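Local coordinates for protein bradyzoite surface antigen BSR4 (Toxoplasma gondii, PDB 2JKS) that is a bradyzoite-stage surface antigen of the SAG1-related superfamily that can bind zinc, though its precise role is unclear, at residues Leu33-Gly38 against Trp118-His123; Val189-Glu194 against Ala255-Pro260; Asn196-Asn201 against Val303-Lys308. One frame throughout, in Å; residues are numbered along the deposited sequence.

Contact 1 (Leu33-Gly38 against Trp118-His123); sequences LTLSKG and WSLELH. With ZN (zinc ion), chain D.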
ATOM      1  N   LEU A  33     -16.139   1.317  -2.448  1.00 27.85           N
ATOM      2  CA  LEU A  33     -15.498   1.235  -3.767  1.00 27.46           C
ATOM      3  C   LEU A  33     -14.002   1.008  -3.543  1.00 27.04           C
ATOM      4  O   LEU A  33     -13.524   1.158  -2.424  1.00 26.79           O
ATOM      5  CB  LEU A  33     -15.755   2.477  -4.577  1.00 27.44           C
ATOM      6  CG  LEU A  33     -15.366   3.781  -3.932  1.00 27.04           C
ATOM      7  CD1 LEU A  33     -13.902   4.169  -4.364  1.00 27.81           C
ATOM      8  CD2 LEU A  33     -16.352   4.814  -4.450  1.00 27.97           C
ATOM      9  N   THR A  34     -13.282   0.614  -4.585  1.00 27.28           N
ATOM     10  CA  THR A  34     -11.861   0.266  -4.447  1.00 27.47           C
ATOM     11  C   THR A  34     -11.015   1.111  -5.374  1.00 28.30           C
ATOM     12  O   THR A  34     -11.357   1.253  -6.563  1.00 29.49           O
ATOM     13  CB  THR A  34     -11.624  -1.254  -4.747  1.00 28.75           C
ATOM     14  OG1 THR A  34     -12.347  -2.010  -3.785  1.00 28.83           O
ATOM     15  CG2 THR A  34     -10.118  -1.634  -4.714  1.00 27.01           C
ATOM     16  N   LEU A  35      -9.935   1.696  -4.847  1.00 28.14           N
ATOM     17  CA  LEU A  35      -8.930   2.344  -5.699  1.00 27.87           C
ATOM     18  C   LEU A  35      -7.721   1.433  -5.854  1.00 28.48           C
ATOM     19  O   LEU A  35      -7.363   0.677  -4.943  1.00 27.70           O
ATOM     20  CB  LEU A  35      -8.501   3.728  -5.169  1.00 26.91           C
ATOM     21  CG  LEU A  35      -9.598   4.795  -5.101  1.00 29.10           C
ATOM     22  CD1 LEU A  35      -9.083   6.027  -4.403  1.00 25.73           C
ATOM     23  CD2 LEU A  35     -10.169   5.126  -6.506  1.00 29.85           C
ATOM     24  N   SER A  36      -7.125   1.490  -7.043  1.00 28.13           N
ATOM     25  CA  SER A  36      -5.945   0.693  -7.373  1.00 28.54           C
ATOM     26  C   SER A  36      -5.307   1.225  -8.655  1.00 29.63           C
ATOM     27  O   SER A  36      -5.870   2.115  -9.302  1.00 27.59           O
ATOM     28  CB  SER A  36      -6.313  -0.770  -7.617  1.00 28.68           C
ATOM     29  OG  SER A  36      -7.361  -0.883  -8.572  1.00 29.24           O
ATOM     30  N   LYS A  37      -4.133   0.678  -8.999  1.00 30.41           N
ATOM     31  CA  LYS A  37      -3.501   0.933 -10.306  1.00 32.54           C
ATOM     32  C   LYS A  37      -4.549   0.874 -11.405  1.00 32.41           C
ATOM     33  O   LYS A  37      -5.272  -0.116 -11.545  1.00 33.54           O
ATOM     34  CB  LYS A  37      -2.365  -0.081 -10.596  1.00 33.11           C
ATOM     35  CG  LYS A  37      -1.292   0.493 -11.577  1.00 35.78           C
ATOM     36  CD  LYS A  37      -0.581  -0.637 -12.294  1.00 41.64           C
ATOM     37  CE  LYS A  37       0.371  -0.102 -13.374  1.00 45.67           C
ATOM     38  NZ  LYS A  37       1.656  -0.914 -13.424  1.00 47.96           N
ATOM     39  N   GLY A  38      -4.660   1.948 -12.160  1.00 32.67           N
ATOM     40  CA  GLY A  38      -5.666   1.960 -13.250  1.00 33.41           C
ATOM     41  C   GLY A  38      -7.047   2.492 -12.854  1.00 33.15           C
ATOM     42  O   GLY A  38      -7.896   2.752 -13.733  1.00 33.23           O
ATOM     43  N   TRP A 118     -16.513  16.072  -4.046  1.00 33.23           N
ATOM     44  CA  TRP A 118     -15.105  15.933  -3.711  1.00 32.15           C
ATOM     45  C   TRP A 118     -14.496  14.866  -4.605  1.00 31.86           C
ATOM     46  O   TRP A 118     -15.186  13.929  -5.010  1.00 29.54           O
ATOM     47  CB  TRP A 118     -14.884  15.537  -2.243  1.00 33.41           C
ATOM     48  CG  TRP A 118     -15.466  16.494  -1.252  1.00 34.16           C
ATOM     49  CD1 TRP A 118     -14.834  17.571  -0.666  1.00 36.51           C
ATOM     50  CD2 TRP A 118     -16.794  16.478  -0.744  1.00 33.69           C
ATOM     51  NE1 TRP A 118     -15.702  18.213   0.187  1.00 34.76           N
ATOM     52  CE2 TRP A 118     -16.909  17.560   0.162  1.00 36.39           C
ATOM     53  CE3 TRP A 118     -17.908  15.622  -0.934  1.00 34.10           C
ATOM     54  CZ2 TRP A 118     -18.108  17.834   0.851  1.00 34.56           C
ATOM     55  CZ3 TRP A 118     -19.086  15.885  -0.252  1.00 36.53           C
ATOM     56  CH2 TRP A 118     -19.179  16.983   0.643  1.00 36.00           C
ATOM     57  N   SER A 119     -13.192  15.005  -4.858  1.00 30.85           N
ATOM     58  CA  SER A 119     -12.405  14.112  -5.719  1.00 32.04           C
ATOM     59  C   SER A 119     -11.167  13.712  -4.939  1.00 31.87           C
ATOM     60  O   SER A 119     -10.582  14.569  -4.281  1.00 33.05           O
ATOM     61  CB  SER A 119     -11.877  14.912  -6.940  1.00 31.65           C
ATOM     62  OG  SER A 119     -12.859  15.000  -7.925  1.00 38.73           O
ATOM     63  N   LEU A 120     -10.768  12.438  -5.003  1.00 30.53           N
ATOM     64  CA  LEU A 120      -9.504  11.972  -4.425  1.00 29.10           C
ATOM     65  C   LEU A 120      -8.756  11.308  -5.550  1.00 28.99           C
ATOM     66  O   LEU A 120      -9.234  10.325  -6.131  1.00 29.96           O
ATOM     67  CB  LEU A 120      -9.708  11.013  -3.226  1.00 28.50           C
ATOM     68  CG  LEU A 120      -8.483  10.212  -2.730  1.00 28.82           C
ATOM     69  CD1 LEU A 120      -7.400  11.162  -2.225  1.00 29.29           C
ATOM     70  CD2 LEU A 120      -8.857   9.175  -1.608  1.00 28.18           C
ATOM     71  N   GLU A 121      -7.609  11.873  -5.916  1.00 27.11           N
ATOM     72  CA  GLU A 121      -6.828  11.296  -7.016  1.00 26.77           C
ATOM     73  C   GLU A 121      -5.516  10.753  -6.431  1.00 27.10           C
ATOM     74  O   GLU A 121      -4.674  11.498  -5.991  1.00 25.81           O
ATOM     75  CB  GLU A 121      -6.541  12.349  -8.114  1.00 27.60           C
ATOM     76  CG  GLU A 121      -5.523  11.860  -9.159  1.00 25.85           C
ATOM     77  CD  GLU A 121      -5.109  12.957 -10.081  1.00 31.37           C
ATOM     78  OE1 GLU A 121      -4.506  13.960  -9.604  1.00 32.90           O
ATOM     79  OE2 GLU A 121      -5.376  12.824 -11.288  1.00 28.29           O
ATOM     80  N   LEU A 122      -5.357   9.432  -6.395  1.00 26.37           N
ATOM     81  CA  LEU A 122      -4.063   8.921  -6.028  1.00 26.21           C
ATOM     82  C   LEU A 122      -3.109   8.917  -7.212  1.00 25.71           C
ATOM     83  O   LEU A 122      -3.552   8.811  -8.359  1.00 26.96           O
ATOM     84  CB  LEU A 122      -4.200   7.526  -5.422  1.00 25.47           C
ATOM     85  CG  LEU A 122      -5.164   7.451  -4.250  1.00 25.33           C
ATOM     86  CD1 LEU A 122      -5.207   6.022  -3.772  1.00 25.61           C
ATOM     87  CD2 LEU A 122      -4.782   8.405  -3.143  1.00 27.74           C
ATOM     88  N   HIS A 123      -1.807   9.083  -6.920  1.00 27.04           N
ATOM     89  CA  HIS A 123      -0.713   8.960  -7.891  1.00 28.27           C
ATOM     90  C   HIS A 123      -0.021   7.616  -7.563  1.00 29.58           C
ATOM     91  O   HIS A 123      -0.241   7.023  -6.494  1.00 27.78           O
ATOM     92  CB  HIS A 123       0.327  10.130  -7.839  1.00 28.56           C
ATOM     93  CG  HIS A 123      -0.233  11.506  -8.142  1.00 29.79           C
ATOM     94  ND1 HIS A 123       0.570  12.603  -8.399  1.00 32.80           N
ATOM     95  CD2 HIS A 123      -1.507  11.949  -8.265  1.00 29.14           C
ATOM     96  CE1 HIS A 123      -0.186  13.664  -8.623  1.00 32.49           C
ATOM     97  NE2 HIS A 123      -1.449  13.285  -8.578  1.00 29.33           N
TER
HETATM   98 ZN    ZN D1318       2.551  12.537  -8.265  1.00 40.83          ZN
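One methyl of Leu35, CD1, rests against both Leu120 and Leu122, and this three-leucine cluster makes up the whole touching surface of the two segments. Leu35 gives up the most surface. Its CG stands opposite the carbonyl carbon and beside the backbone N (chi1 -63°), and the extended chain beyond carries CD1 across to Leu122, just past the end of strand 116-121. There CD1 of Leu35 lies 3.9 Å from CD1 of Leu122, and the two side chains meet at a slant. The same CD1 of Leu35 reaches CD2 of Leu120 at a looser 4.2 Å. Leu120 and Leu122, two residues apart, both face inward, while Glu121 between them turns outward. Branched, purely apolar side chains suit the meeting place: no hydrogen bond joins the segments, and even the nearest alpha carbons, CA of Leu35 and CA of Leu122, are 8.2 Å apart.

Just past the leucines the chain becomes polar. ND1 of His123 binds a zinc ion at 2.0 Å, with Glu125 as a second ligand, and the other ring nitrogen, NE2, donates to OE1 of Glu121 at 3.3 Å. The acceptor lies near the imidazole plane, but the ring approaches from above the carboxylate plane; it is a long, bent bond that, with the zinc, may help to hold the ring's orientation.

Strand 29-35 is an outermost strand of one sheet, pairing with strand 152-161, whose Val161 also packs on Leu122. Strand 116-121 belongs to the facing sheet, beside strand 41-47, whose Ala42 touches Leu35. The leucines thus join the two layers of an SRS domain.

Contact 2 (Val189-Glu194 against Ala255-Pro260); sequences VEMSTE and ATLTIP. With ZN (zinc ion), chain B; ZN (zinc ion), chain E.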
ATOM      1  N   VAL A 189      15.101 -10.718 -11.376  1.00 26.82           N
ATOM      2  CA  VAL A 189      16.164  -9.748 -11.461  1.00 26.09           C
ATOM      3  C   VAL A 189      17.394 -10.428 -12.055  1.00 26.42           C
ATOM      4  O   VAL A 189      17.747 -11.563 -11.691  1.00 25.97           O
ATOM      5  CB  VAL A 189      16.574  -9.191 -10.046  1.00 26.68           C
ATOM      6  CG1 VAL A 189      17.729  -8.188 -10.215  1.00 27.76           C
ATOM      7  CG2 VAL A 189      15.374  -8.542  -9.314  1.00 26.53           C
ATOM      8  N   GLU A 190      18.027  -9.775 -13.024  1.00 25.58           N
ATOM      9  CA  GLU A 190      19.286 -10.301 -13.545  1.00 25.16           C
ATOM     10  C   GLU A 190      20.447  -9.541 -12.959  1.00 25.89           C
ATOM     11  O   GLU A 190      20.400  -8.298 -12.861  1.00 25.25           O
ATOM     12  CB  GLU A 190      19.371 -10.090 -15.055  1.00 26.24           C
ATOM     13  CG  GLU A 190      20.872 -10.274 -15.533  1.00 28.87           C
ATOM     14  CD  GLU A 190      21.157  -9.539 -16.820  1.00 33.65           C
ATOM     15  OE1 GLU A 190      20.414  -9.848 -17.781  1.00 21.70           O
ATOM     16  OE2 GLU A 190      22.059  -8.651 -16.833  1.00 33.33           O
ATOM     17  N   MET A 191      21.517 -10.263 -12.600  1.00 25.81           N
ATOM     18  CA  MET A 191      22.774  -9.586 -12.293  1.00 24.65           C
ATOM     19  C   MET A 191      23.821 -10.125 -13.256  1.00 24.36           C
ATOM     20  O   MET A 191      23.772 -11.277 -13.711  1.00 25.38           O
ATOM     21  CB  MET A 191      23.221  -9.790 -10.838  1.00 24.41           C
ATOM     22  CG  MET A 191      22.198  -9.296  -9.757  1.00 23.78           C
ATOM     23  SD  MET A 191      22.754  -9.618  -8.061  1.00 25.87           S
ATOM     24  CE  MET A 191      24.087  -8.433  -7.862  1.00 24.56           C
ATOM     25  N   SER A 192      24.761  -9.278 -13.587  1.00 23.37           N
ATOM     26  CA  SER A 192      25.803  -9.630 -14.583  1.00 24.62           C
ATOM     27  C   SER A 192      26.841  -8.537 -14.434  1.00 24.21           C
ATOM     28  O   SER A 192      26.694  -7.632 -13.589  1.00 23.05           O
ATOM     29  CB  SER A 192      25.202  -9.676 -16.022  1.00 23.77           C
ATOM     30  OG  SER A 192      24.606  -8.410 -16.395  1.00 24.80           O
ATOM     31  N   THR A 193      27.908  -8.620 -15.213  1.00 26.51           N
ATOM     32  CA  THR A 193      28.955  -7.638 -15.164  1.00 29.62           C
ATOM     33  C   THR A 193      28.447  -6.195 -15.173  1.00 28.99           C
ATOM     34  O   THR A 193      28.859  -5.429 -14.332  1.00 30.21           O
ATOM     35  CB  THR A 193      29.992  -7.855 -16.328  1.00 30.04           C
ATOM     36  OG1 THR A 193      30.477  -9.208 -16.258  1.00 33.61           O
ATOM     37  CG2 THR A 193      31.201  -6.974 -16.147  1.00 32.66           C
ATOM     38  N   GLU A 194      27.587  -5.850 -16.134  1.00 29.31           N
ATOM     39  CA  GLU A 194      27.082  -4.476 -16.286  1.00 29.94           C
ATOM     40  C   GLU A 194      26.008  -4.106 -15.268  1.00 30.14           C
ATOM     41  O   GLU A 194      25.729  -2.904 -15.059  1.00 28.72           O
ATOM     42  CB  GLU A 194      26.487  -4.286 -17.664  1.00 29.64           C
ATOM     43  CG  GLU A 194      27.515  -4.426 -18.797  1.00 33.09           C
ATOM     44  CD  GLU A 194      26.864  -4.648 -20.139  1.00 32.14           C
ATOM     45  OE1 GLU A 194      25.784  -4.107 -20.463  1.00 37.46           O
ATOM     46  OE2 GLU A 194      27.419  -5.407 -20.904  1.00 38.98           O
ATOM     47  N   ALA A 255      18.649  -3.014   1.836  1.00 29.99           N
ATOM     48  CA  ALA A 255      20.072  -3.385   1.678  1.00 28.24           C
ATOM     49  C   ALA A 255      20.446  -3.523   0.183  1.00 28.40           C
ATOM     50  O   ALA A 255      19.606  -3.832  -0.675  1.00 27.16           O
ATOM     51  CB  ALA A 255      20.397  -4.700   2.448  1.00 28.59           C
ATOM     52  N   THR A 256      21.723  -3.296  -0.106  1.00 27.78           N
ATOM     53  CA  THR A 256      22.219  -3.332  -1.471  1.00 26.46           C
ATOM     54  C   THR A 256      23.397  -4.279  -1.566  1.00 26.37           C
ATOM     55  O   THR A 256      24.425  -4.110  -0.882  1.00 27.42           O
ATOM     56  CB  THR A 256      22.650  -1.921  -1.915  1.00 25.90           C
ATOM     57  OG1 THR A 256      21.504  -1.061  -1.982  1.00 26.36           O
ATOM     58  CG2 THR A 256      23.395  -1.981  -3.266  1.00 26.43           C
ATOM     59  N   LEU A 257      23.272  -5.252  -2.457  1.00 26.31           N
ATOM     60  CA  LEU A 257      24.385  -6.147  -2.770  1.00 24.90           C
ATOM     61  C   LEU A 257      25.130  -5.595  -4.002  1.00 26.60           C
ATOM     62  O   LEU A 257      24.496  -5.195  -4.970  1.00 26.49           O
ATOM     63  CB  LEU A 257      23.837  -7.548  -3.072  1.00 25.03           C
ATOM     64  CG  LEU A 257      24.843  -8.577  -3.589  1.00 23.80           C
ATOM     65  CD1 LEU A 257      25.824  -8.951  -2.515  1.00 20.44           C
ATOM     66  CD2 LEU A 257      24.083  -9.835  -4.079  1.00 24.55           C
ATOM     67  N   THR A 258      26.466  -5.504  -3.910  1.00 26.77           N
ATOM     68  CA  THR A 258      27.330  -5.114  -5.037  1.00 27.36           C
ATOM     69  C   THR A 258      28.341  -6.214  -5.193  1.00 28.55           C
ATOM     70  O   THR A 258      29.160  -6.447  -4.287  1.00 27.13           O
ATOM     71  CB  THR A 258      28.067  -3.782  -4.776  1.00 27.36           C
ATOM     72  OG1 THR A 258      27.094  -2.772  -4.489  1.00 28.07           O
ATOM     73  CG2 THR A 258      28.932  -3.389  -6.001  1.00 27.66           C
ATOM     74  N   ILE A 259      28.243  -6.955  -6.295  1.00 29.79           N
ATOM     75  CA  ILE A 259      29.226  -7.964  -6.615  1.00 30.29           C
ATOM     76  C   ILE A 259      30.315  -7.258  -7.419  1.00 30.62           C
ATOM     77  O   ILE A 259      30.016  -6.803  -8.492  1.00 31.52           O
ATOM     78  CB  ILE A 259      28.634  -9.122  -7.485  1.00 29.71           C
ATOM     79  CG1 ILE A 259      27.519  -9.886  -6.733  1.00 30.10           C
ATOM     80  CG2 ILE A 259      29.706 -10.081  -7.909  1.00 31.40           C
ATOM     81  CD1 ILE A 259      26.658 -10.737  -7.692  1.00 29.12           C
ATOM     82  N   PRO A 260      31.567  -7.174  -6.899  1.00 31.10           N
ATOM     83  CA  PRO A 260      32.643  -6.519  -7.667  1.00 32.74           C
ATOM     84  C   PRO A 260      32.732  -7.109  -9.090  1.00 33.51           C
ATOM     85  O   PRO A 260      32.543  -8.328  -9.302  1.00 31.84           O
ATOM     86  CB  PRO A 260      33.905  -6.810  -6.825  1.00 32.21           C
ATOM     87  CG  PRO A 260      33.384  -7.059  -5.438  1.00 32.77           C
ATOM     88  CD  PRO A 260      32.040  -7.646  -5.584  1.00 31.04           C
TER
HETATM   89 ZN    ZN B1316      20.791  -9.338 -19.676  1.00 25.50          ZN
HETATM   90 ZN    ZN E1319      29.631  -5.220 -21.490  1.00 56.34          ZN
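Met191 meets Leu257 and Ile259 without any flat group between them: the planar groups of this region, the carboxylates of Glu190 and Glu194, lie away from the hydrophobic contact. OE1 of Glu190 binds a zinc ion at 2.0 Å, while its OE2 accepts a 2.6 Å hydrogen bond from OG of Ser192, which arrives on the anti side, 33° out of plane. This makes Ser192 a second-shell residue and probably steadies the carboxylate. OE2 of Glu194 holds another zinc at 2.3 Å.

Inward, the flexible thioether of Met191 bends at its last torsion (chi3 72°), setting CE against two neighbouring methyls. CE of Met191 lies 3.5 Å from CD1 of Ile259, tighter than ordinary van der Waals contact, and 4.0 Å from CD2 of Leu257. An unbranched methionine suits this place because its slender chain can span the gap and adjust at its tip, whereas the branched Ile259 and Leu257 fill the receiving side.

His311 and His313 complete the first zinc site and His312 joins the second; they belong to a C-terminal histidine run, probably a purification tag. The chemistry is thus divided: inside, strand 187-191 of one sheet packs on strand 254-258 and Ile259 of the other across the second SRS domain's core; outside, carboxylates bind metal, perhaps not at native sites.

Contact 3 (Asn196-Asn201 against Val303-Lys308); sequences NTLTIN and VLVTVK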
ATOM      1  N   ASN A 196      25.711  -5.203 -11.756  1.00 24.66           N
ATOM      2  CA  ASN A 196      26.336  -5.976 -10.694  1.00 25.88           C
ATOM      3  C   ASN A 196      25.821  -5.588  -9.310  1.00 25.42           C
ATOM      4  O   ASN A 196      26.373  -6.012  -8.313  1.00 26.82           O
ATOM      5  CB  ASN A 196      27.863  -5.833 -10.763  1.00 26.36           C
ATOM      6  CG  ASN A 196      28.307  -4.401 -10.494  1.00 28.66           C
ATOM      7  OD1 ASN A 196      27.676  -3.499 -10.985  1.00 29.32           O
ATOM      8  ND2 ASN A 196      29.351  -4.203  -9.680  1.00 28.92           N
ATOM      9  N   THR A 197      24.734  -4.813  -9.259  1.00 27.06           N
ATOM     10  CA  THR A 197      24.102  -4.475  -7.969  1.00 26.76           C
ATOM     11  C   THR A 197      22.654  -4.964  -7.831  1.00 26.32           C
ATOM     12  O   THR A 197      22.008  -5.254  -8.786  1.00 26.20           O
ATOM     13  CB  THR A 197      24.164  -2.980  -7.656  1.00 26.34           C
ATOM     14  OG1 THR A 197      23.261  -2.290  -8.519  1.00 29.03           O
ATOM     15  CG2 THR A 197      25.576  -2.451  -7.863  1.00 26.22           C
ATOM     16  N   LEU A 198      22.193  -5.059  -6.590  1.00 25.62           N
ATOM     17  CA  LEU A 198      20.830  -5.407  -6.287  1.00 25.43           C
ATOM     18  C   LEU A 198      20.439  -4.624  -5.028  1.00 24.93           C
ATOM     19  O   LEU A 198      21.077  -4.782  -4.011  1.00 24.14           O
ATOM     20  CB  LEU A 198      20.787  -6.901  -5.968  1.00 24.43           C
ATOM     21  CG  LEU A 198      19.405  -7.414  -5.569  1.00 24.17           C
ATOM     22  CD1 LEU A 198      18.307  -7.191  -6.638  1.00 27.35           C
ATOM     23  CD2 LEU A 198      19.530  -8.934  -5.130  1.00 27.25           C
ATOM     24  N   THR A 199      19.362  -3.844  -5.099  1.00 25.48           N
ATOM     25  CA  THR A 199      18.824  -3.165  -3.918  1.00 26.95           C
ATOM     26  C   THR A 199      17.453  -3.704  -3.635  1.00 26.09           C
ATOM     27  O   THR A 199      16.598  -3.730  -4.529  1.00 27.91           O
ATOM     28  CB  THR A 199      18.711  -1.655  -4.140  1.00 27.60           C
ATOM     29  OG1 THR A 199      20.001  -1.146  -4.503  1.00 26.29           O
ATOM     30  CG2 THR A 199      18.187  -0.932  -2.853  1.00 28.04           C
ATOM     31  N   ILE A 200      17.241  -4.073  -2.382  1.00 25.78           N
ATOM     32  CA  ILE A 200      15.943  -4.492  -1.911  1.00 26.44           C
ATOM     33  C   ILE A 200      15.431  -3.517  -0.884  1.00 26.33           C
ATOM     34  O   ILE A 200      16.066  -3.295   0.142  1.00 25.92           O
ATOM     35  CB  ILE A 200      16.018  -5.890  -1.260  1.00 27.11           C
ATOM     36  CG1 ILE A 200      16.780  -6.899  -2.159  1.00 26.55           C
ATOM     37  CG2 ILE A 200      14.602  -6.406  -0.857  1.00 26.67           C
ATOM     38  CD1 ILE A 200      16.119  -7.240  -3.458  1.00 25.90           C
ATOM     39  N   ASN A 201      14.302  -2.892  -1.208  1.00 26.49           N
ATOM     40  CA  ASN A 201      13.622  -2.007  -0.266  1.00 26.22           C
ATOM     41  C   ASN A 201      12.367  -2.680   0.290  1.00 26.00           C
ATOM     42  O   ASN A 201      11.372  -2.889  -0.453  1.00 23.85           O
ATOM     43  CB  ASN A 201      13.286  -0.677  -0.913  1.00 26.82           C
ATOM     44  CG  ASN A 201      14.530   0.093  -1.358  1.00 28.76           C
ATOM     45  OD1 ASN A 201      15.560   0.125  -0.654  1.00 32.26           O
ATOM     46  ND2 ASN A 201      14.463   0.670  -2.546  1.00 28.13           N
ATOM     47  N   VAL A 303      12.241 -12.296  -4.440  1.00 22.48           N
ATOM     48  CA  VAL A 303      13.068 -11.764  -5.483  1.00 22.10           C
ATOM     49  C   VAL A 303      13.948 -12.913  -5.957  1.00 23.58           C
ATOM     50  O   VAL A 303      14.827 -13.357  -5.199  1.00 23.30           O
ATOM     51  CB  VAL A 303      13.910 -10.533  -5.001  1.00 22.33           C
ATOM     52  CG1 VAL A 303      14.766 -10.006  -6.150  1.00 23.19           C
ATOM     53  CG2 VAL A 303      12.941  -9.459  -4.394  1.00 23.28           C
ATOM     54  N   LEU A 304      13.690 -13.367  -7.191  1.00 22.96           N
ATOM     55  CA  LEU A 304      14.459 -14.432  -7.824  1.00 23.62           C
ATOM     56  C   LEU A 304      15.530 -13.870  -8.696  1.00 22.51           C
ATOM     57  O   LEU A 304      15.258 -13.302  -9.759  1.00 22.20           O
ATOM     58  CB  LEU A 304      13.545 -15.324  -8.655  1.00 25.15           C
ATOM     59  CG  LEU A 304      14.264 -16.507  -9.312  1.00 28.51           C
ATOM     60  CD1 LEU A 304      14.876 -17.446  -8.269  1.00 31.23           C
ATOM     61  CD2 LEU A 304      13.205 -17.238 -10.159  1.00 30.00           C
ATOM     62  N   VAL A 305      16.762 -14.035  -8.245  1.00 22.10           N
ATOM     63  CA  VAL A 305      17.907 -13.446  -8.924  1.00 22.99           C
ATOM     64  C   VAL A 305      18.624 -14.509  -9.761  1.00 22.80           C
ATOM     65  O   VAL A 305      18.999 -15.569  -9.255  1.00 22.42           O
ATOM     66  CB  VAL A 305      18.903 -12.787  -7.952  1.00 21.35           C
ATOM     67  CG1 VAL A 305      20.023 -12.091  -8.744  1.00 24.50           C
ATOM     68  CG2 VAL A 305      18.158 -11.798  -6.957  1.00 22.29           C
ATOM     69  N   THR A 306      18.840 -14.174 -11.027  1.00 22.85           N
ATOM     70  CA  THR A 306      19.642 -14.969 -11.884  1.00 23.80           C
ATOM     71  C   THR A 306      20.944 -14.225 -12.138  1.00 24.22           C
ATOM     72  O   THR A 306      20.939 -13.161 -12.746  1.00 24.65           O
ATOM     73  CB  THR A 306      18.924 -15.294 -13.200  1.00 24.72           C
ATOM     74  OG1 THR A 306      17.648 -15.921 -12.920  1.00 24.51           O
ATOM     75  CG2 THR A 306      19.800 -16.258 -14.086  1.00 23.45           C
ATOM     76  N   VAL A 307      22.049 -14.807 -11.694  1.00 23.77           N
ATOM     77  CA  VAL A 307      23.355 -14.227 -11.917  1.00 25.22           C
ATOM     78  C   VAL A 307      23.924 -14.812 -13.228  1.00 26.26           C
ATOM     79  O   VAL A 307      24.253 -16.026 -13.328  1.00 26.13           O
ATOM     80  CB  VAL A 307      24.322 -14.428 -10.746  1.00 24.59           C
ATOM     81  CG1 VAL A 307      25.612 -13.680 -11.029  1.00 27.16           C
ATOM     82  CG2 VAL A 307      23.680 -13.961  -9.440  1.00 28.49           C
ATOM     83  N   LYS A 308      24.035 -13.951 -14.240  1.00 26.49           N
ATOM     84  CA  LYS A 308      24.426 -14.433 -15.589  1.00 27.86           C
ATOM     85  C   LYS A 308      25.950 -14.282 -15.708  1.00 28.87           C
ATOM     86  O   LYS A 308      26.508 -13.164 -15.575  1.00 29.99           O
ATOM     87  CB  LYS A 308      23.662 -13.711 -16.719  1.00 28.61           C
ATOM     88  CG  LYS A 308      22.148 -13.676 -16.480  1.00 31.32           C
ATOM     89  CD  LYS A 308      21.334 -13.383 -17.709  1.00 33.50           C
ATOM     90  CE  LYS A 308      19.798 -13.230 -17.377  1.00 34.37           C
ATOM     91  NZ  LYS A 308      19.245 -11.958 -18.020  1.00 28.71           N
TER
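Leu198 and Ile200 make the contact, each meeting one valine of strand 301-307. Before them, Asn196 opens the segment from a loop, its ND2 bonded to the carbonyl O of Ile259. Leu198 then turns inward with its CG opposite the backbone N (chi1 178°), and the branch methyl CD2 of Leu198 meets CG2 of Val305 tip to tip at 3.7 Å. Thr199 belongs to the other face of the strand, where a hydroxyl is appropriate: its OG1 is hydrogen-bonded to that of Thr256 on the neighbouring strand.

Ile200 returns to the interior. Its CD1 is set almost evenly against both methyls of Val303, at 4.0 Å from CG2 and 4.1 Å from CG1 of Val303, so a single end fits over the valine's fork. The long reach of leucine and isoleucine compensates for the short valines, since the alpha carbons of Leu198 and Val305 are 9.0 Å apart. Asn201, again on the polar face, is bonded to Ser254 through OD1.

Phe271 packs on both Leu198 and Val305, and Val189 on both Leu198 and Val303, enlarging the apolar layer. Strand 197-201 alternates apolar and polar faces. Two sheets packed through apolar side chains, with no hydrogen bonds between these segments, are consistent with a beta sandwich, here the second SRS domain.

Contacts 2 and 3 belong to one hydrophobic core, their centres about 6 Å apart, and their segments alternate along the chain. Strands 197-201 and 254-258 are neighbours in one sheet, strands 187-191 and 301-307 in the other, so both contacts bridge the same two layers; N of Leu257 lies 2.7 Å from O of Leu198, a probable hydrogen bond. A pairing of Lys308 with the zinc ligand Glu190 is doubtful, its distance being too short. Contact 1 stands apart in the first SRS domain, its centre about 36 Å from that of contact 2 and about 32 Å from that of contact 3. Contacts 1 and 2 each run into zinc ligands; contact 3 holds none.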